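Long-range contacts in VP5 (Halorubrum pleomorphic virus 6, PDB 6QGL), which is an envelope protein of a haloarchaeal pleomorphic virus and probably mediates fusion of the viral and host membranes: residues Ser53-Lys58 with Asp222-Met227; Phe119-Asn124 with Thr179-Leu184; Arg128-Met133 with Tyr147-Gly152. All coordinates share one frame; numbering follows the deposited sequence.

Interaction 1: residues Ser53-Lys58 with Asp222-Met227; sequences SVVKRK and DGTQYM
Val54 of the helical segment Ser53-Lys58 lies over one face of the Tyr226 ring, and this is the dense part of the contact. Its CG1 methyl stands 3.8 Å from the ring centroid and 22° off the normal, a CH-pi arrangement displaced toward the CD1 rim. CG1 stands anti to the backbone N and covers the ring, while CG2 reaches the phenol end, 3.9 Å from Tyr226 OH. Met227 CG packs on the opposite face, so the ring is held between two aliphatic groups.

The other side is looser and more exposed. Lys58 stretches its extended chain past Thr224, with CD 3.9 Å from Thr224 CG2, and ends in a hydrogen bond from NZ to Gln225 O of 2.9 Å. The donor lies in the carbonyl plane at a C=O...N angle of 160°. Val55, largely solvent-facing, contributes one grazing approach, CG2 to Thr224 OG1 at 3.9 Å.

The axes fitted to Ser53-Lys58 and to strand 224-226 approach to 9.1 Å, at 48°. Strand 224-226 pairs with 219-221, whose Val221 touches both Val54 and Tyr226; helix 97-140 adds Leu130 beside Tyr226 and Glu129 as salt-bridge partner of Arg57, which also bonds Val32 O.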
loop_
_atom_site.group_PDB
_atom_site.type_symbol
_atom_site.label_atom_id
_atom_site.label_comp_id
_atom_site.label_asym_id
_atom_site.label_seq_id
_atom_site.Cartn_x
_atom_site.Cartn_y
_atom_site.Cartn_z
ATOM N N SER A 53 0.014 16.529 -4.508
ATOM C CA SER A 53 1.166 15.968 -3.800
ATOM C C SER A 53 0.734 15.268 -2.514
ATOM O O SER A 53 1.241 14.185 -2.216
ATOM C CB SER A 53 2.198 17.047 -3.495
ATOM O OG SER A 53 2.858 17.460 -4.679
ATOM N N VAL A 54 -0.219 15.875 -1.772
ATOM C CA VAL A 54 -0.775 15.329 -0.529
ATOM C C VAL A 54 -1.525 14.021 -0.837
ATOM O O VAL A 54 -1.272 13.005 -0.183
ATOM C CB VAL A 54 -1.653 16.374 0.215
ATOM C CG1 VAL A 54 -2.497 15.728 1.311
ATOM C CG2 VAL A 54 -0.797 17.499 0.787
ATOM N N VAL A 55 -2.407 14.045 -1.862
ATOM C CA VAL A 55 -3.183 12.885 -2.312
ATOM C C VAL A 55 -2.234 11.742 -2.702
ATOM O O VAL A 55 -2.418 10.623 -2.219
ATOM C CB VAL A 55 -4.205 13.256 -3.426
ATOM C CG1 VAL A 55 -4.803 12.015 -4.085
ATOM C CG2 VAL A 55 -5.314 14.142 -2.872
ATOM N N LYS A 56 -1.189 12.045 -3.506
ATOM C CA LYS A 56 -0.166 11.088 -3.944
ATOM C C LYS A 56 0.587 10.492 -2.746
ATOM O O LYS A 56 0.726 9.273 -2.682
ATOM C CB LYS A 56 0.808 11.743 -4.941
ATOM C CG LYS A 56 1.752 10.773 -5.645
ATOM C CD LYS A 56 2.740 11.508 -6.549
ATOM C CE LYS A 56 3.692 10.582 -7.271
ATOM N NZ LYS A 56 4.740 10.035 -6.369
ATOM N N ARG A 57 1.039 11.342 -1.793
ATOM C CA ARG A 57 1.752 10.908 -0.585
ATOM C C ARG A 57 0.889 10.007 0.286
ATOM O O ARG A 57 1.370 8.964 0.720
ATOM C CB ARG A 57 2.276 12.107 0.233
ATOM C CG ARG A 57 3.088 11.740 1.495
ATOM C CD ARG A 57 4.421 11.053 1.213
ATOM N NE ARG A 57 5.305 11.899 0.411
ATOM C CZ ARG A 57 6.463 11.506 -0.108
ATOM N NH1 ARG A 57 6.900 10.269 0.089
ATOM N NH2 ARG A 57 7.192 12.346 -0.828
ATOM N N LYS A 58 -0.377 10.403 0.536
ATOM C CA LYS A 58 -1.303 9.615 1.345
ATOM C C LYS A 58 -1.551 8.255 0.696
ATOM O O LYS A 58 -1.437 7.242 1.377
ATOM C CB LYS A 58 -2.623 10.360 1.593
ATOM C CG LYS A 58 -3.429 9.736 2.727
ATOM C CD LYS A 58 -4.873 10.175 2.742
ATOM C CE LYS A 58 -5.655 9.320 3.708
ATOM N NZ LYS A 58 -6.998 9.886 3.979
ATOM N N ASP A 222 -6.958 20.461 1.539
ATOM C CA ASP A 222 -8.008 20.351 0.520
ATOM C C ASP A 222 -8.946 19.149 0.796
ATOM O O ASP A 222 -9.140 18.283 -0.061
ATOM C CB ASP A 222 -7.388 20.330 -0.899
ATOM C CG ASP A 222 -8.368 20.465 -2.048
ATOM O OD1 ASP A 222 -9.262 21.338 -1.971
ATOM O OD2 ASP A 222 -8.226 19.715 -3.035
ATOM N N GLY A 223 -9.458 19.088 2.028
ATOM C CA GLY A 223 -10.367 18.038 2.483
ATOM C C GLY A 223 -9.755 16.679 2.775
ATOM O O GLY A 223 -10.444 15.804 3.310
ATOM N N THR A 224 -8.465 16.484 2.428
ATOM C CA THR A 224 -7.731 15.234 2.635
ATOM C C THR A 224 -7.029 15.255 3.984
ATOM O O THR A 224 -6.247 16.169 4.254
ATOM C CB THR A 224 -6.740 14.998 1.475
ATOM O OG1 THR A 224 -7.446 15.021 0.234
ATOM C CG2 THR A 224 -5.964 13.693 1.607
ATOM N N GLN A 225 -7.298 14.237 4.818
ATOM C CA GLN A 225 -6.673 14.067 6.128
ATOM C C GLN A 225 -5.533 13.072 5.976
ATOM O O GLN A 225 -5.757 11.957 5.510
ATOM C CB GLN A 225 -7.680 13.551 7.175
ATOM C CG GLN A 225 -8.784 14.538 7.546
ATOM C CD GLN A 225 -9.831 13.987 8.496
ATOM O OE1 GLN A 225 -10.759 14.694 8.894
ATOM N NE2 GLN A 225 -9.727 12.721 8.887
ATOM N N TYR A 226 -4.308 13.477 6.334
ATOM C CA TYR A 226 -3.136 12.604 6.265
ATOM C C TYR A 226 -2.226 12.856 7.463
ATOM O O TYR A 226 -2.574 13.687 8.304
ATOM C CB TYR A 226 -2.425 12.691 4.890
ATOM C CG TYR A 226 -1.428 13.818 4.707
ATOM C CD1 TYR A 226 -1.822 15.152 4.790
ATOM C CD2 TYR A 226 -0.110 13.550 4.342
ATOM C CE1 TYR A 226 -0.914 16.190 4.592
ATOM C CE2 TYR A 226 0.804 14.581 4.128
ATOM C CZ TYR A 226 0.397 15.900 4.254
ATOM O OH TYR A 226 1.301 16.914 4.042
ATOM N N MET A 227 -1.101 12.100 7.582
ATOM C CA MET A 227 -0.157 12.152 8.710
ATOM C C MET A 227 -0.880 11.777 10.008
ATOM O O MET A 227 -0.523 12.278 11.076
ATOM C CB MET A 227 0.446 13.556 8.869
ATOM C CG MET A 227 1.551 13.877 7.923
ATOM S SD MET A 227 1.909 15.644 8.063
ATOM C CE MET A 227 2.750 15.696 9.650
#

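Interaction 2: residues Phe119-Asn124 with Thr179-Leu184; sequences FYKSWN and TNFTLL
Asn124 and Trp123 bind the backbone of strand residues Thr182-Leu184 through three hydrogen bonds. The Asn124 amide uses both ends: OD1 accepts from Leu184 N at 2.8 Å with an N-H...O angle of 163°, and ND2 donates to Thr182 O at 3.0 Å. The Leu184 N-H approaches OD1 from out of the amide plane, whereas ND2 lies in the plane of the Thr182 carbonyl, whose oxygen sits somewhat out of the amide plane. The third bond, Trp123 NE1 to Leu184 O at 2.8 Å, is close to linear at the acceptor (C=O...N 168°), with the oxygen in the indole plane.

Packing surrounds this polar centre. The planes of the Phe181 ring and the Asn124 amide are nearly parallel, 4° apart, and the two groups come from opposite directions, with ND2 3.7 Å from Phe181 CE2. Tyr120 CB meets the same CE2 at 3.4 Å, and Lys121 CG touches the ring at its edge. Leu183 has CG anti to its backbone N, which carries CD1 in between Tyr120 and Trp123, 3.8 Å from Trp123 CD1. Beyond the contact, Trp232 of helix 229-257 meets the Trp123 indole edge-to-face, and Tyr120 OH bonds Glu236 of that helix.

Two side chains thus occupy one amide N-H and two carbonyls of strand 180-189, while backbone bonds from Phe181 and Leu183 join it to strand 166-174. Because both polar atoms of the amide are engaged, its rotation about chi2 is fixed, and the antiparallel sheet is joined to helix 97-140 by directional bonds as well as apolar contacts.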
loop_
_atom_site.group_PDB
_atom_site.type_symbol
_atom_site.label_atom_id
_atom_site.label_comp_id
_atom_site.label_asym_id
_atom_site.label_seq_id
_atom_site.Cartn_x
_atom_site.Cartn_y
_atom_site.Cartn_z
ATOM N N PHE A 119 10.042 1.868 7.634
ATOM C CA PHE A 119 8.834 2.475 8.174
ATOM C C PHE A 119 9.084 3.929 8.601
ATOM O O PHE A 119 8.352 4.817 8.158
ATOM C CB PHE A 119 8.279 1.620 9.328
ATOM C CG PHE A 119 7.038 2.161 9.990
ATOM C CD1 PHE A 119 5.813 2.143 9.332
ATOM C CD2 PHE A 119 7.088 2.668 11.283
ATOM C CE1 PHE A 119 4.667 2.654 9.944
ATOM C CE2 PHE A 119 5.937 3.164 11.900
ATOM C CZ PHE A 119 4.734 3.149 11.227
ATOM N N TYR A 120 10.134 4.178 9.417
ATOM C CA TYR A 120 10.472 5.532 9.875
ATOM C C TYR A 120 10.989 6.422 8.751
ATOM O O TYR A 120 10.760 7.632 8.795
ATOM C CB TYR A 120 11.459 5.518 11.053
ATOM C CG TYR A 120 11.014 4.713 12.253
ATOM C CD1 TYR A 120 9.699 4.763 12.706
ATOM C CD2 TYR A 120 11.926 3.948 12.973
ATOM C CE1 TYR A 120 9.288 4.022 13.810
ATOM C CE2 TYR A 120 11.528 3.208 14.082
ATOM C CZ TYR A 120 10.208 3.251 14.498
ATOM O OH TYR A 120 9.816 2.522 15.588
ATOM N N LYS A 121 11.661 5.831 7.739
ATOM C CA LYS A 121 12.164 6.559 6.571
ATOM C C LYS A 121 11.007 7.179 5.787
ATOM O O LYS A 121 11.120 8.336 5.382
ATOM C CB LYS A 121 13.009 5.653 5.659
ATOM C CG LYS A 121 14.512 5.884 5.788
ATOM C CD LYS A 121 15.350 4.722 5.256
ATOM C CE LYS A 121 15.467 4.632 3.751
ATOM N NZ LYS A 121 16.009 3.313 3.329
ATOM N N SER A 122 9.891 6.429 5.607
ATOM C CA SER A 122 8.710 6.915 4.885
ATOM C C SER A 122 7.970 8.016 5.652
ATOM O O SER A 122 7.418 8.918 5.017
ATOM C CB SER A 122 7.778 5.772 4.489
ATOM O OG SER A 122 6.946 5.348 5.554
ATOM N N TRP A 123 7.989 7.965 7.007
ATOM C CA TRP A 123 7.396 9.003 7.858
ATOM C C TRP A 123 8.217 10.276 7.679
ATOM O O TRP A 123 7.651 11.334 7.416
ATOM C CB TRP A 123 7.373 8.583 9.344
ATOM C CG TRP A 123 7.168 9.733 10.292
ATOM C CD1 TRP A 123 8.134 10.405 10.987
ATOM C CD2 TRP A 123 5.931 10.398 10.580
ATOM N NE1 TRP A 123 7.570 11.433 11.706
ATOM C CE2 TRP A 123 6.217 11.437 11.496
ATOM C CE3 TRP A 123 4.599 10.193 10.180
ATOM C CZ2 TRP A 123 5.224 12.283 12.002
ATOM C CZ3 TRP A 123 3.617 11.027 10.688
ATOM C CH2 TRP A 123 3.934 12.064 11.577
ATOM N N ASN A 124 9.557 10.154 7.794
ATOM C CA ASN A 124 10.514 11.246 7.635
ATOM C C ASN A 124 10.336 11.966 6.315
ATOM O O ASN A 124 10.335 13.196 6.306
ATOM C CB ASN A 124 11.947 10.738 7.790
ATOM C CG ASN A 124 12.340 10.445 9.225
ATOM O OD1 ASN A 124 11.581 10.662 10.185
ATOM N ND2 ASN A 124 13.551 9.955 9.405
ATOM N N THR A 179 22.841 0.301 16.331
ATOM C CA THR A 179 22.953 1.591 15.643
ATOM C C THR A 179 21.833 2.548 16.057
ATOM O O THR A 179 20.813 2.113 16.597
ATOM C CB THR A 179 22.977 1.410 14.108
ATOM O OG1 THR A 179 21.712 0.934 13.651
ATOM C CG2 THR A 179 24.107 0.507 13.625
ATOM N N ASN A 180 22.023 3.850 15.783
ATOM C CA ASN A 180 21.030 4.885 16.064
ATOM C C ASN A 180 20.425 5.394 14.768
ATOM O O ASN A 180 21.143 5.571 13.780
ATOM C CB ASN A 180 21.646 6.058 16.842
ATOM C CG ASN A 180 22.176 5.734 18.220
ATOM O OD1 ASN A 180 23.170 6.313 18.665
ATOM N ND2 ASN A 180 21.532 4.821 18.944
ATOM N N PHE A 181 19.106 5.633 14.775
ATOM C CA PHE A 181 18.384 6.179 13.629
ATOM C C PHE A 181 17.723 7.491 14.026
ATOM O O PHE A 181 17.140 7.589 15.110
ATOM C CB PHE A 181 17.342 5.184 13.085
ATOM C CG PHE A 181 16.610 5.657 11.847
ATOM C CD1 PHE A 181 17.186 5.530 10.589
ATOM C CD2 PHE A 181 15.348 6.229 11.941
ATOM C CE1 PHE A 181 16.518 5.986 9.448
ATOM C CE2 PHE A 181 14.689 6.695 10.802
ATOM C CZ PHE A 181 15.271 6.557 9.562
ATOM N N THR A 182 17.809 8.497 13.147
ATOM C CA THR A 182 17.195 9.794 13.391
ATOM C C THR A 182 15.767 9.809 12.848
ATOM O O THR A 182 15.557 9.870 11.631
ATOM C CB THR A 182 18.076 10.949 12.877
ATOM O OG1 THR A 182 19.353 10.892 13.510
ATOM C CG2 THR A 182 17.458 12.311 13.136
ATOM N N LEU A 183 14.794 9.731 13.764
ATOM C CA LEU A 183 13.369 9.824 13.465
ATOM C C LEU A 183 13.004 11.298 13.617
ATOM O O LEU A 183 13.442 11.946 14.572
ATOM C CB LEU A 183 12.550 8.948 14.439
ATOM C CG LEU A 183 11.016 9.075 14.417
ATOM C CD1 LEU A 183 10.411 8.399 13.196
ATOM C CD2 LEU A 183 10.410 8.505 15.675
ATOM N N LEU A 184 12.244 11.842 12.661
ATOM C CA LEU A 184 11.854 13.245 12.732
ATOM C C LEU A 184 10.540 13.390 13.474
ATOM O O LEU A 184 9.541 12.781 13.092
ATOM C CB LEU A 184 11.785 13.901 11.338
ATOM C CG LEU A 184 13.073 13.925 10.502
ATOM C CD1 LEU A 184 12.799 14.423 9.106
ATOM C CD2 LEU A 184 14.161 14.771 11.155
#

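Interaction 3: residues Arg128-Met133 with Tyr147-Gly152; sequences RELEAM and YITDFG
Met133 and Ile148 cross at about a right angle, the CG1-CD1 arm of the isoleucine running against the side of the methionine. Ile148 CG1 is anti to its backbone N (chi1 -163°), which extends CD1 toward the helix; that methyl stands 3.8 Å from Met133 SD and equally far from Met133 CB. The bend of the methionine at chi3 keeps its CE within 4.1 Å of Ile148 CD1.

Leu130, one helical turn earlier, divides its two methyls. CD1 is directed at the backbone, 3.4 Å from Ile148 O, and also meets Thr149 CG2 at 4.0 Å, the leucine and threonine side chains lying obliquely to one another. CD2 approaches Phe151 near the plane of its ring, at the edge, 4.3 Å from CZ. The side-chain packing is apolar, and the two segments bury 213 Å² between them. The polar groups of the loop find partners elsewhere: Asn219 binds Ile148 O and Asp150 N, and Thr149 OG1 bonds Leu145 O. The Phe151 ring also stacks with His188.

Downstream, Asp150 OD1 accepts from Gly152 N at 3.0 Å, with the N-H 29° out of the carboxylate plane. This is an Asx turn, and it sets the course of the chain just after the packed residues. The whole arrangement is a hairpin-like reversal: the chain leaves helix 97-140, passes through the short, weakly bonded helix 145-148 and folds back on the flank of the long helix by aliphatic side-chain packing.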
loop_
_atom_site.group_PDB
_atom_site.type_symbol
_atom_site.label_atom_id
_atom_site.label_comp_id
_atom_site.label_asym_id
_atom_site.label_seq_id
_atom_site.Cartn_x
_atom_site.Cartn_y
_atom_site.Cartn_z
ATOM N N ARG A 128 9.180 15.708 5.811
ATOM C CA ARG A 128 10.129 16.585 5.104
ATOM C C ARG A 128 9.444 17.268 3.936
ATOM O O ARG A 128 9.750 18.424 3.648
ATOM C CB ARG A 128 11.336 15.804 4.561
ATOM C CG ARG A 128 12.467 15.662 5.549
ATOM C CD ARG A 128 13.817 15.371 4.897
ATOM N NE ARG A 128 13.939 14.058 4.243
ATOM C CZ ARG A 128 14.229 12.924 4.871
ATOM N NH1 ARG A 128 14.290 11.785 4.198
ATOM N NH2 ARG A 128 14.418 12.914 6.182
ATOM N N GLU A 129 8.541 16.535 3.245
ATOM C CA GLU A 129 7.767 17.028 2.108
ATOM C C GLU A 129 6.852 18.151 2.565
ATOM O O GLU A 129 6.834 19.196 1.919
ATOM C CB GLU A 129 6.962 15.895 1.456
ATOM C CG GLU A 129 6.192 16.294 0.210
ATOM C CD GLU A 129 5.363 15.173 -0.379
ATOM O OE1 GLU A 129 4.467 14.661 0.331
ATOM O OE2 GLU A 129 5.610 14.804 -1.549
ATOM N N LEU A 130 6.127 17.959 3.693
ATOM C CA LEU A 130 5.243 18.987 4.248
ATOM C C LEU A 130 6.019 20.278 4.496
ATOM O O LEU A 130 5.533 21.342 4.121
ATOM C CB LEU A 130 4.513 18.515 5.522
ATOM C CG LEU A 130 3.590 19.539 6.220
ATOM C CD1 LEU A 130 2.493 20.053 5.289
ATOM C CD2 LEU A 130 2.976 18.962 7.461
ATOM N N GLU A 131 7.242 20.171 5.059
ATOM C CA GLU A 131 8.118 21.316 5.298
ATOM C C GLU A 131 8.499 22.000 3.985
ATOM O O GLU A 131 8.457 23.230 3.912
ATOM C CB GLU A 131 9.374 20.895 6.082
ATOM C CG GLU A 131 10.283 22.055 6.479
ATOM C CD GLU A 131 9.688 23.111 7.396
ATOM O OE1 GLU A 131 8.628 22.850 8.007
ATOM O OE2 GLU A 131 10.286 24.204 7.510
ATOM N N ALA A 132 8.845 21.204 2.948
ATOM C CA ALA A 132 9.209 21.719 1.623
ATOM C C ALA A 132 8.018 22.434 0.977
ATOM O O ALA A 132 8.206 23.471 0.337
ATOM C CB ALA A 132 9.700 20.591 0.729
ATOM N N MET A 133 6.795 21.893 1.177
ATOM C CA MET A 133 5.541 22.463 0.674
ATOM C C MET A 133 5.232 23.762 1.423
ATOM O O MET A 133 4.833 24.743 0.798
ATOM C CB MET A 133 4.384 21.459 0.809
ATOM C CG MET A 133 4.497 20.275 -0.132
ATOM S SD MET A 133 2.957 19.342 -0.328
ATOM C CE MET A 133 2.941 18.397 1.180
ATOM N N TYR A 147 -3.768 26.779 4.106
ATOM C CA TYR A 147 -4.046 25.832 3.036
ATOM C C TYR A 147 -3.242 24.532 3.180
ATOM O O TYR A 147 -3.797 23.452 2.959
ATOM C CB TYR A 147 -3.822 26.457 1.640
ATOM C CG TYR A 147 -4.214 25.513 0.524
ATOM C CD1 TYR A 147 -5.541 25.396 0.117
ATOM C CD2 TYR A 147 -3.276 24.661 -0.059
ATOM C CE1 TYR A 147 -5.920 24.477 -0.859
ATOM C CE2 TYR A 147 -3.645 23.735 -1.031
ATOM C CZ TYR A 147 -4.967 23.654 -1.436
ATOM O OH TYR A 147 -5.336 22.763 -2.410
ATOM N N ILE A 148 -1.936 24.643 3.503
ATOM C CA ILE A 148 -0.997 23.521 3.577
ATOM C C ILE A 148 -0.777 22.974 5.013
ATOM O O ILE A 148 -0.478 21.787 5.162
ATOM C CB ILE A 148 0.338 23.917 2.864
ATOM C CG1 ILE A 148 1.211 22.684 2.520
ATOM C CG2 ILE A 148 1.136 24.987 3.626
ATOM C CD1 ILE A 148 0.613 21.712 1.490
ATOM N N THR A 149 -0.900 23.819 6.048
ATOM C CA THR A 149 -0.739 23.371 7.432
ATOM C C THR A 149 -1.992 23.717 8.226
ATOM O O THR A 149 -2.101 24.821 8.766
ATOM C CB THR A 149 0.559 23.901 8.077
ATOM O OG1 THR A 149 0.554 25.327 8.069
ATOM C CG2 THR A 149 1.824 23.356 7.431
ATOM N N ASP A 150 -2.959 22.787 8.255
ATOM C CA ASP A 150 -4.203 22.952 9.009
ATOM C C ASP A 150 -4.318 21.825 10.026
ATOM O O ASP A 150 -4.541 20.670 9.657
ATOM C CB ASP A 150 -5.441 23.017 8.090
ATOM C CG ASP A 150 -6.773 23.234 8.801
ATOM O OD1 ASP A 150 -6.773 23.388 10.048
ATOM O OD2 ASP A 150 -7.812 23.254 8.113
ATOM N N PHE A 151 -4.149 22.172 11.306
ATOM C CA PHE A 151 -4.206 21.215 12.407
ATOM C C PHE A 151 -5.475 21.400 13.236
ATOM O O PHE A 151 -5.634 20.759 14.272
ATOM C CB PHE A 151 -2.900 21.261 13.237
ATOM C CG PHE A 151 -1.715 20.789 12.414
ATOM C CD1 PHE A 151 -1.126 21.624 11.469
ATOM C CD2 PHE A 151 -1.275 19.472 12.489
ATOM C CE1 PHE A 151 -0.079 21.172 10.662
ATOM C CE2 PHE A 151 -0.229 19.020 11.681
ATOM C CZ PHE A 151 0.352 19.870 10.764
ATOM N N GLY A 152 -6.386 22.237 12.742
ATOM C CA GLY A 152 -7.663 22.501 13.392
ATOM C C GLY A 152 -7.987 23.973 13.512
ATOM O O GLY A 152 -9.107 24.386 13.201
#

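How the interactions relate
From the N terminus, helix 43-66 supplies Ser53-Lys58, and interaction 1 closes the widest loop when the chain returns at Asp222-Met227. Interaction 2 is nested inside it, and interaction 3, closing the shortest loop, with 13 residues between its segments, is nested inside interaction 2; no loops cross. Interactions 2 and 3 share helix 97-140, with centres about 19 Å apart, and join it to the strand 180-189 and to the exit of helix 145-148. Interactions 1 and 3 lie closest, centres about 10 Å apart, where Met227 SD packs 3.5 Å from Leu130 CD2. Together they tie two long helices to a sheet and a hairpin.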